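Local coordinates for uncharacterized protein (Streptococcus pneumoniae, PDB 3LFT) that binds L-tryptophan in a pocket between its two lobes and is probably the substrate-binding protein of an ABC transporter, at residues 43-47 with 48-52; 123-126 with 127-131; 248-251 with 252-256. One frame throughout, in Å; residues are numbered along the deposited sequence.

How the contacts relate
The three contacts come in series along the chain, each at one end of a helix. Contact 1 is the N-terminal start of helix 48-58, just after edge strand 37-43 of the six-stranded parallel sheet. Contact 2 is the C-terminal end of helix 119-129, which leads to strand 135-141 of the four-stranded sheet. Contact 3 closes helix 236-251 before strand 262-264 on the other edge of the six-stranded sheet. None touches another. Centres of contacts 1 and 2 lie about 37 Å apart, 1 and 3 about 27 Å, and 2 and 3 about 42 Å. Contacts 1 and 3 border one sheet and contact 2 leads into the other. Two such lobes, with tryptophan bound between them, are the plan of periplasmic-type binding proteins.

Contact 1 (43-47 with 48-52); sequences NSEGD and QSKVA
D47 reaches over the first turn of helix 48-58 and caps it. Its CG lies anti to the backbone N (chi1 -177°), which swings the carboxylate toward S49 N. D47 OD1 accepts from S49 N at 2.8 Å. The donor comes on the anti side of the carboxylate and stands 34° out of its plane. A water donates a second bond to D47 OD1 and also pairs with S49 OG. Two bonds therefore grip this one oxygen. The backbone of D47 joins in: V51 N gives a hydrogen bond to D47 O at 2.9 Å, the first i to i+4 bond of the helix. D47 is thus the N-cap. The start of the helix would probably stabilise its negative charge. The chain reaches this point through a type I' turn from S44 to D47, after strand 37-43. D47 N bonds to S44 O and closes the turn. Overlapping its start, N43 OD1 accepts from E45 N at 2.8 Å, an Asx turn. This is a beta-to-alpha connection in the parallel sheet.

K50 runs back past the turn. Its side chain crosses that of D47 at about a right angle. K50 CD rests 3.5 Å from S44 O, and K50 CE comes within 3.8 Å of D47 OD2. The ammonium stays at a distance, with K50 NZ 4.7 Å from D47 OD2, so the opposite charges are near but not in contact. On the buried side, S44 meets V51. S44 OG sits between its own backbone N and carbonyl carbon (chi1 47°) and touches V51 CG2 at 3.4 Å. The hydroxyl is also hydrogen-bonded to F10 O, which ties the turn to the loop after strand 3-9. V51 packs on F10 as well.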
loop_
_atom_site.group_PDB
_atom_site.type_symbol
_atom_site.label_atom_id
_atom_site.label_comp_id
_atom_site.label_asym_id
_atom_site.label_seq_id
_atom_site.Cartn_x
_atom_site.Cartn_y
_atom_site.Cartn_z
ATOM N N ASN A 43 -4.995 -6.828 14.796
ATOM C CA ASN A 43 -5.124 -5.615 13.990
ATOM C C ASN A 43 -4.908 -4.408 14.908
ATOM O O ASN A 43 -5.622 -4.214 15.891
ATOM C CB ASN A 43 -6.519 -5.577 13.353
ATOM C CG ASN A 43 -6.668 -4.478 12.324
ATOM O OD1 ASN A 43 -6.167 -3.378 12.507
ATOM N ND2 ASN A 43 -7.375 -4.778 11.232
ATOM N N SER A 44 -3.874 -3.628 14.613
ATOM C CA SER A 44 -3.523 -2.460 15.427
ATOM C C SER A 44 -4.381 -1.210 15.159
ATOM O O SER A 44 -4.202 -0.188 15.848
ATOM C CB SER A 44 -2.031 -2.155 15.338
ATOM O OG SER A 44 -1.590 -2.166 13.990
ATOM N N GLU A 45 -5.325 -1.300 14.212
ATOM C CA GLU A 45 -6.333 -0.243 14.065
ATOM C C GLU A 45 -5.700 1.121 13.752
ATOM O O GLU A 45 -6.228 2.164 14.138
ATOM C CB GLU A 45 -7.170 -0.117 15.357
ATOM C CG GLU A 45 -7.725 -1.420 15.921
ATOM C CD GLU A 45 -8.732 -2.046 14.995
ATOM O OE1 GLU A 45 -8.653 -1.759 13.787
ATOM O OE2 GLU A 45 -9.593 -2.816 15.470
ATOM N N GLY A 46 -4.552 1.118 13.083
ATOM C CA GLY A 46 -3.860 2.360 12.740
ATOM C C GLY A 46 -3.224 3.101 13.902
ATOM O O GLY A 46 -2.800 4.241 13.749
ATOM N N ASP A 47 -3.155 2.448 15.055
ATOM C CA ASP A 47 -2.725 3.094 16.294
ATOM C C ASP A 47 -1.312 2.622 16.642
ATOM O O ASP A 47 -1.093 1.433 16.921
ATOM C CB ASP A 47 -3.727 2.732 17.403
ATOM C CG ASP A 47 -3.433 3.409 18.737
ATOM O OD1 ASP A 47 -2.289 3.853 18.978
ATOM O OD2 ASP A 47 -4.374 3.494 19.555
ATOM N N GLN A 48 -0.346 3.540 16.648
ATOM C CA GLN A 48 1.048 3.157 16.939
ATOM C C GLN A 48 1.227 2.563 18.326
ATOM O O GLN A 48 2.145 1.753 18.548
ATOM C CB GLN A 48 2.021 4.323 16.751
ATOM C CG GLN A 48 2.330 4.601 15.300
ATOM C CD GLN A 48 3.054 3.463 14.586
ATOM O OE1 GLN A 48 3.940 2.780 15.138
ATOM N NE2 GLN A 48 2.678 3.260 13.335
ATOM N N SER A 49 0.379 2.959 19.278
ATOM C CA SER A 49 0.448 2.359 20.607
ATOM C C SER A 49 0.117 0.879 20.533
ATOM O O SER A 49 0.805 0.053 21.154
ATOM C CB SER A 49 -0.491 3.077 21.573
ATOM O OG SER A 49 -0.041 4.409 21.774
ATOM N N LYS A 50 -0.908 0.538 19.759
ATOM C CA LYS A 50 -1.290 -0.848 19.568
ATOM C C LYS A 50 -0.214 -1.590 18.775
ATOM O O LYS A 50 0.060 -2.760 19.026
ATOM C CB LYS A 50 -2.658 -0.957 18.897
ATOM C CG LYS A 50 -3.787 -0.450 19.803
ATOM C CD LYS A 50 -5.159 -0.624 19.153
ATOM C CE LYS A 50 -6.245 0.178 19.865
ATOM N NZ LYS A 50 -6.493 -0.310 21.242
ATOM N N VAL A 51 0.412 -0.920 17.807
ATOM C CA VAL A 51 1.510 -1.552 17.080
ATOM C C VAL A 51 2.575 -2.016 18.067
ATOM O O VAL A 51 3.040 -3.149 17.998
ATOM C CB VAL A 51 2.123 -0.639 16.020
ATOM C CG1 VAL A 51 3.384 -1.269 15.420
ATOM C CG2 VAL A 51 1.119 -0.358 14.940
ATOM N N ALA A 52 2.957 -1.145 19.001
ATOM C CA ALA A 52 4.010 -1.500 19.954
ATOM C C ALA A 52 3.575 -2.643 20.881
ATOM O O ALA A 52 4.313 -3.607 21.066
ATOM C CB ALA A 52 4.445 -0.267 20.766
HETATM O O HOH W 1 -1.921 6.253 20.172
#

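Contact 2 (123-126 with 127-131); sequences VELI and KALTP
I126 and T130 meet at the C-terminal end of helix 119-129, where T130 is the first residue to leave helical geometry. Their side chains cross obliquely. The methyl branch CG2 of I126 comes 3.8 Å from T130 OG1. The I126 side chain also packs on F154 of helix 145-160 and on Y217 of strand 216-218. T130 holds its OG1 between its own backbone N and carbonyl carbon (chi1 50°). That turns the hydroxyl back to the last turn, where T130 OG1 lies 3.1 Å from I126 O. The same hydroxyl is hydrogen-bonded to Y217 OH. T130 N also gives a hydrogen bond to I126 O, so the backbone and the hydroxyl of T130 both approach this one carbonyl oxygen.

L125 and L129 lie one turn apart, in a loose apolar contact. Each has CG anti to its backbone N, and L125 CD1 approaches L129 CB at 4.4 Å. Both leucines pack on A230 of strand 230-233. Their backbones are joined as well: L129 N gives a hydrogen bond to L125 O at 2.8 Å.

V123 and K127 form the third pair. The lysine chain bends at its second and third torsions, and K127 CG passes 3.3 Å from V123 O. K127 CG also lies 4.4 Å from V123 CG1. K127 NZ hydrogen-bonds to A161 O, in the loop after helix 145-160. On the neighbouring side, the methyl CB of A128 sits 3.5 Å from E124 O.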
loop_
_atom_site.group_PDB
_atom_site.type_symbol
_atom_site.label_atom_id
_atom_site.label_comp_id
_atom_site.label_asym_id
_atom_site.label_seq_id
_atom_site.Cartn_x
_atom_site.Cartn_y
_atom_site.Cartn_z
ATOM N N VAL A 123 1.899 9.182 -13.703
ATOM C CA VAL A 123 2.076 10.478 -14.371
ATOM C C VAL A 123 1.592 10.412 -15.822
ATOM O O VAL A 123 0.869 11.298 -16.269
ATOM C CB VAL A 123 3.536 10.977 -14.258
ATOM C CG1 VAL A 123 3.783 12.138 -15.195
ATOM C CG2 VAL A 123 3.826 11.382 -12.824
ATOM N N GLU A 124 1.964 9.350 -16.534
ATOM C CA GLU A 124 1.533 9.196 -17.928
ATOM C C GLU A 124 0.003 9.148 -18.017
ATOM O O GLU A 124 -0.583 9.747 -18.912
ATOM C CB GLU A 124 2.197 7.977 -18.597
ATOM C CG GLU A 124 3.697 8.174 -18.858
ATOM C CD GLU A 124 4.500 6.881 -19.058
ATOM O OE1 GLU A 124 4.030 5.771 -18.708
ATOM O OE2 GLU A 124 5.645 6.988 -19.552
ATOM N N LEU A 125 -0.643 8.468 -17.076
ATOM C CA LEU A 125 -2.109 8.374 -17.074
ATOM C C LEU A 125 -2.759 9.734 -16.825
ATOM O O LEU A 125 -3.745 10.098 -17.476
ATOM C CB LEU A 125 -2.577 7.364 -16.029
ATOM C CG LEU A 125 -4.099 7.101 -15.971
ATOM C CD1 LEU A 125 -4.691 6.566 -17.265
ATOM C CD2 LEU A 125 -4.379 6.128 -14.809
ATOM N N ILE A 126 -2.207 10.484 -15.872
ATOM C CA ILE A 126 -2.713 11.826 -15.602
ATOM C C ILE A 126 -2.627 12.720 -16.846
ATOM O O ILE A 126 -3.586 13.428 -17.178
ATOM C CB ILE A 126 -1.978 12.478 -14.415
ATOM C CG1 ILE A 126 -2.297 11.695 -13.124
ATOM C CG2 ILE A 126 -2.383 13.965 -14.276
ATOM C CD1 ILE A 126 -1.360 12.028 -11.943
ATOM N N LYS A 127 -1.478 12.683 -17.522
ATOM C CA LYS A 127 -1.268 13.455 -18.748
ATOM C C LYS A 127 -2.239 13.050 -19.856
ATOM O O LYS A 127 -2.690 13.904 -20.624
ATOM C CB LYS A 127 0.165 13.274 -19.249
ATOM C CG LYS A 127 1.233 13.854 -18.348
ATOM C CD LYS A 127 1.272 15.378 -18.339
ATOM C CE LYS A 127 1.697 15.931 -19.683
ATOM N NZ LYS A 127 2.077 17.364 -19.533
ATOM N N ALA A 128 -2.557 11.757 -19.946
ATOM C CA ALA A 128 -3.423 11.254 -21.011
ATOM C C ALA A 128 -4.902 11.484 -20.718
ATOM O O ALA A 128 -5.670 11.864 -21.614
ATOM C CB ALA A 128 -3.158 9.779 -21.235
ATOM N N LEU A 129 -5.294 11.267 -19.466
ATOM C CA LEU A 129 -6.701 11.266 -19.104
ATOM C C LEU A 129 -7.241 12.656 -18.768
ATOM O O LEU A 129 -8.390 12.979 -19.074
ATOM C CB LEU A 129 -6.924 10.275 -17.947
ATOM C CG LEU A 129 -8.349 9.994 -17.484
ATOM C CD1 LEU A 129 -9.221 9.467 -18.609
ATOM C CD2 LEU A 129 -8.308 9.004 -16.334
ATOM N N THR A 130 -6.413 13.469 -18.115
ATOM C CA THR A 130 -6.790 14.834 -17.760
ATOM C C THR A 130 -5.700 15.787 -18.248
ATOM O O THR A 130 -4.884 16.281 -17.459
ATOM C CB THR A 130 -7.053 15.014 -16.243
ATOM O OG1 THR A 130 -5.962 14.459 -15.495
ATOM C CG2 THR A 130 -8.346 14.317 -15.831
ATOM N N PRO A 131 -5.676 16.055 -19.570
ATOM C CA PRO A 131 -4.606 16.891 -20.093
ATOM C C PRO A 131 -4.655 18.349 -19.619
ATOM O O PRO A 131 -3.671 19.064 -19.797
ATOM C CB PRO A 131 -4.807 16.814 -21.618
ATOM C CG PRO A 131 -6.249 16.408 -21.801
ATOM C CD PRO A 131 -6.542 15.515 -20.633
#

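Contact 3 (248-251 with 252-256); sequences VQVL and KGAKP
V248 and K252 are joined by both backbone and side chain at the end of helix 236-251. Three backbone hydrogen bonds hold the end together. K252 N gives to V248 O at 2.9 Å, an ordinary helical bond. A254 N reaches back to Q249 O at 2.9 Å, and the methyl CB of A254 rests 3.3 Å from the same Q249 O. G253 N bonds to V250 O from above the carbonyl plane, 66° out of it.

The apolar contacts fall on two sides. On one, K252 lies alongside V248 and points the same way. Its chain is extended as far as K252 CE, which touches V248 CG1 at 3.7 Å. The last torsion then bends (chi4 -58°) and brings NZ to the hydroxyl of Y32, a hydrogen bond. V248 also packs on Y32. On the other side, the methyls of V250 touch the departing chain. V250 CG2 comes 4.3 Å from A254 CB, and V250 CG1 meets the ring of P256 at CG, 4.4 Å away. V250 and L251 both pack on L65 of strand 65-69, so the helix end sits against the six-stranded sheet.

G253 has positive phi (118°). With the bonds from G253 N and A254 N into the last turn, this is a Schellman motif.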
loop_
_atom_site.group_PDB
_atom_site.type_symbol
_atom_site.label_atom_id
_atom_site.label_comp_id
_atom_site.label_asym_id
_atom_site.label_seq_id
_atom_site.Cartn_x
_atom_site.Cartn_y
_atom_site.Cartn_z
ATOM N N VAL A 248 5.720 -19.825 3.775
ATOM C CA VAL A 248 5.972 -21.256 3.721
ATOM C C VAL A 248 7.453 -21.531 3.495
ATOM O O VAL A 248 8.024 -22.432 4.133
ATOM C CB VAL A 248 5.096 -21.917 2.644
ATOM C CG1 VAL A 248 5.509 -23.366 2.394
ATOM C CG2 VAL A 248 3.626 -21.839 3.074
ATOM N N GLN A 249 8.089 -20.777 2.595
ATOM C CA GLN A 249 9.517 -20.968 2.364
ATOM C C GLN A 249 10.307 -20.841 3.674
ATOM O O GLN A 249 11.254 -21.615 3.918
ATOM C CB GLN A 249 10.040 -19.919 1.392
ATOM C CG GLN A 249 9.890 -20.158 -0.062
ATOM C CD GLN A 249 10.661 -19.081 -0.804
ATOM O OE1 GLN A 249 11.883 -19.184 -1.022
ATOM N NE2 GLN A 249 9.971 -18.012 -1.128
ATOM N N VAL A 250 9.949 -19.856 4.495
ATOM C CA VAL A 250 10.642 -19.613 5.751
ATOM C C VAL A 250 10.302 -20.682 6.784
ATOM O O VAL A 250 11.198 -21.176 7.468
ATOM C CB VAL A 250 10.448 -18.154 6.256
ATOM C CG1 VAL A 250 11.099 -17.968 7.637
ATOM C CG2 VAL A 250 11.044 -17.165 5.249
ATOM N N LEU A 251 9.036 -21.112 6.856
ATOM C CA LEU A 251 8.687 -22.224 7.748
ATOM C C LEU A 251 9.534 -23.445 7.424
ATOM O O LEU A 251 9.970 -24.164 8.341
ATOM C CB LEU A 251 7.199 -22.565 7.668
ATOM C CG LEU A 251 6.252 -21.511 8.223
ATOM C CD1 LEU A 251 4.814 -21.873 7.903
ATOM C CD2 LEU A 251 6.451 -21.305 9.722
ATOM N N LYS A 252 9.756 -23.660 6.121
ATOM C CA LYS A 252 10.524 -24.804 5.614
ATOM C C LYS A 252 12.032 -24.601 5.693
ATOM O O LYS A 252 12.802 -25.480 5.287
ATOM C CB LYS A 252 10.102 -25.165 4.187
ATOM C CG LYS A 252 8.687 -25.684 4.101
ATOM C CD LYS A 252 8.333 -26.084 2.673
ATOM C CE LYS A 252 6.949 -26.748 2.626
ATOM N NZ LYS A 252 6.856 -27.959 3.497
ATOM N N GLY A 253 12.459 -23.468 6.249
ATOM C CA GLY A 253 13.884 -23.293 6.568
ATOM C C GLY A 253 14.641 -22.179 5.872
ATOM O O GLY A 253 15.828 -21.967 6.158
ATOM N N ALA A 254 14.011 -21.474 4.925
ATOM C CA ALA A 254 14.717 -20.360 4.272
ATOM C C ALA A 254 15.147 -19.347 5.324
ATOM O O ALA A 254 14.393 -19.072 6.267
ATOM C CB ALA A 254 13.831 -19.688 3.221
ATOM N N LYS A 255 16.342 -18.795 5.166
ATOM C CA LYS A 255 16.871 -17.774 6.079
ATOM C C LYS A 255 16.490 -16.393 5.570
ATOM O O LYS A 255 16.858 -16.053 4.457
ATOM C CB LYS A 255 18.400 -17.879 6.145
ATOM C CG LYS A 255 18.953 -19.290 6.433
ATOM C CD LYS A 255 18.446 -19.895 7.744
ATOM C CE LYS A 255 18.798 -19.045 8.989
ATOM N NZ LYS A 255 18.621 -19.777 10.293
ATOM N N PRO A 256 15.741 -15.595 6.354
ATOM C CA PRO A 256 15.376 -14.262 5.854
ATOM C C PRO A 256 16.567 -13.438 5.368
ATOM O O PRO A 256 16.453 -12.733 4.359
ATOM C CB PRO A 256 14.717 -13.603 7.071
ATOM C CG PRO A 256 14.102 -14.753 7.773
ATOM C CD PRO A 256 15.108 -15.874 7.657
#